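Local coordinates for protein BIM1 (Saccharomyces cerevisiae, PDB 2QJX) that binds microtubules, including their plus ends, as a member of the EB1 (MAPRE) family, and is represented here by its calponin-homology domain, at residues L25-K29 with I30-G34. Numbering follows the deposited sequence.
Sequences LNYKK and IEECG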
loop_
_atom_site.group_PDB
_atom_site.type_symbol
_atom_site.label_atom_id
_atom_site.label_comp_id
_atom_site.label_asym_id
_atom_site.label_seq_id
_atom_site.Cartn_x
_atom_site.Cartn_y
_atom_site.Cartn_z
ATOM N N LEU A 25 -6.569 -9.229 2.652
ATOM C CA LEU A 25 -5.264 -9.611 3.168
ATOM C C LEU A 25 -5.466 -10.233 4.542
ATOM O O LEU A 25 -6.577 -10.225 5.080
ATOM C CB LEU A 25 -4.348 -8.389 3.278
ATOM C CG LEU A 25 -3.974 -7.713 1.956
ATOM C CD1 LEU A 25 -3.086 -6.503 2.216
ATOM C CD2 LEU A 25 -3.266 -8.721 1.066
ATOM N N ASN A 26 -4.395 -10.785 5.099
ATOM C CA ASN A 26 -4.459 -11.411 6.412
ATOM C C ASN A 26 -3.283 -10.942 7.259
ATOM O O ASN A 26 -2.582 -11.748 7.877
ATOM C CB ASN A 26 -4.442 -12.938 6.266
ATOM C CG ASN A 26 -4.747 -13.651 7.565
ATOM O OD1 ASN A 26 -5.541 -13.172 8.375
ATOM N ND2 ASN A 26 -4.129 -14.813 7.767
ATOM N N TYR A 27 -3.065 -9.629 7.280
ATOM C CA TYR A 27 -1.972 -9.055 8.064
ATOM C C TYR A 27 -2.313 -9.108 9.551
ATOM O O TYR A 27 -3.469 -8.938 9.934
ATOM C CB TYR A 27 -1.728 -7.598 7.653
ATOM C CG TYR A 27 -0.984 -7.393 6.340
ATOM C CD1 TYR A 27 -0.806 -8.437 5.428
ATOM C CD2 TYR A 27 -0.485 -6.137 6.003
ATOM C CE1 TYR A 27 -0.146 -8.228 4.202
ATOM C CE2 TYR A 27 0.173 -5.916 4.786
ATOM C CZ TYR A 27 0.337 -6.961 3.896
ATOM O OH TYR A 27 0.980 -6.722 2.699
ATOM N N LYS A 28 -1.305 -9.340 10.389
ATOM C CA LYS A 28 -1.525 -9.402 11.832
ATOM C C LYS A 28 -0.891 -8.206 12.533
ATOM O O LYS A 28 -1.293 -7.829 13.636
ATOM C CB LYS A 28 -0.937 -10.695 12.408
ATOM C CG LYS A 28 -1.500 -11.970 11.810
ATOM C CD LYS A 28 -3.005 -12.050 11.960
ATOM C CE LYS A 28 -3.540 -13.360 11.409
ATOM N NZ LYS A 28 -5.027 -13.390 11.396
ATOM N N LYS A 29 0.103 -7.608 11.888
ATOM C CA LYS A 29 0.805 -6.467 12.459
ATOM C C LYS A 29 1.020 -5.356 11.447
ATOM O O LYS A 29 1.229 -5.613 10.265
ATOM C CB LYS A 29 2.170 -6.905 12.998
ATOM C CG LYS A 29 2.099 -7.978 14.065
ATOM C CD LYS A 29 3.489 -8.321 14.598
ATOM C CE LYS A 29 4.378 -8.903 13.509
ATOM N NZ LYS A 29 5.695 -9.362 14.052
ATOM N N ILE A 30 0.977 -4.117 11.929
ATOM C CA ILE A 30 1.185 -2.952 11.082
ATOM C C ILE A 30 2.538 -3.048 10.386
ATOM O O ILE A 30 2.682 -2.636 9.234
ATOM C CB ILE A 30 1.154 -1.646 11.912
ATOM C CG1 ILE A 30 -0.258 -1.397 12.442
ATOM C CG2 ILE A 30 1.649 -0.480 11.075
ATOM C CD1 ILE A 30 -1.292 -1.182 11.366
ATOM N N GLU A 31 3.528 -3.585 11.096
ATOM C CA GLU A 31 4.878 -3.729 10.554
ATOM C C GLU A 31 4.932 -4.425 9.194
ATOM O O GLU A 31 5.833 -4.160 8.393
ATOM C CB GLU A 31 5.778 -4.492 11.537
ATOM C CG GLU A 31 6.104 -3.731 12.817
ATOM C CD GLU A 31 5.136 -4.013 13.954
ATOM O OE1 GLU A 31 3.908 -4.001 13.724
ATOM O OE2 GLU A 31 5.609 -4.238 15.091
ATOM N N GLU A 32 3.980 -5.314 8.937
ATOM C CA GLU A 32 3.945 -6.045 7.672
ATOM C C GLU A 32 3.733 -5.130 6.474
ATOM O O GLU A 32 4.024 -5.507 5.342
ATOM C CB GLU A 32 2.854 -7.116 7.706
ATOM C CG GLU A 32 3.133 -8.230 8.711
ATOM C CD GLU A 32 1.985 -9.207 8.836
ATOM O OE1 GLU A 32 1.688 -9.914 7.848
ATOM O OE2 GLU A 32 1.375 -9.263 9.926
ATOM N N CYS A 33 3.222 -3.929 6.717
ATOM C CA CYS A 33 3.007 -2.985 5.625
ATOM C C CYS A 33 4.327 -2.388 5.159
ATOM O O CYS A 33 4.384 -1.694 4.147
ATOM C CB CYS A 33 2.071 -1.862 6.064
ATOM S SG CYS A 33 0.385 -2.399 6.339
ATOM N N GLY A 34 5.391 -2.663 5.902
ATOM C CA GLY A 34 6.685 -2.128 5.532
ATOM C C GLY A 34 7.207 -2.602 4.188
ATOM O O GLY A 34 8.101 -1.967 3.628
HETATM O O HOH W 1 2.680 -4.551 2.287
#
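Glu-32 has CG anti to its own carbonyl carbon (chi1 -66°) and an extended chain beyond, which carries its carboxylate back along the loop to the backbone of Lys-28 and Lys-29. Tyr-27 has a similar first torsion (chi1 -77°), and the Tyr-27 and Glu-32 side chains run past each other in opposite directions. Glu-32 OE2 accepts two backbone N-H groups. Lys-28 N lies 2.7 Å from Glu-32 OE2, on the syn side. Lys-29 N lies 2.9 Å from the same Glu-32 OE2, on the anti side. Both donors stand about 30° out of the carboxylate plane, on the same face. Glu-32 N in turn donates to Lys-29 O at 3.1 Å. Glu-32 is thus joined to Lys-29 twice, at the start of the 3-10 segment 30-34. This turn belongs to the loop between helices 12-23 and 37-47 of the calponin-homology domain. Glu-32 CB sits over one face of the Tyr-27 ring, toward the rim, 4.1 Å from its centroid, as a CH-pi contact. Leu-25 CD1 lies over the opposite face, also toward the rim. Cys-33 SG meets the ring edge in plane, 3.9 Å from Tyr-27 CE2. The Ile-30 side chain packs on helices 12-23 and 95-112, against Leu-16 and Leu-102 among others.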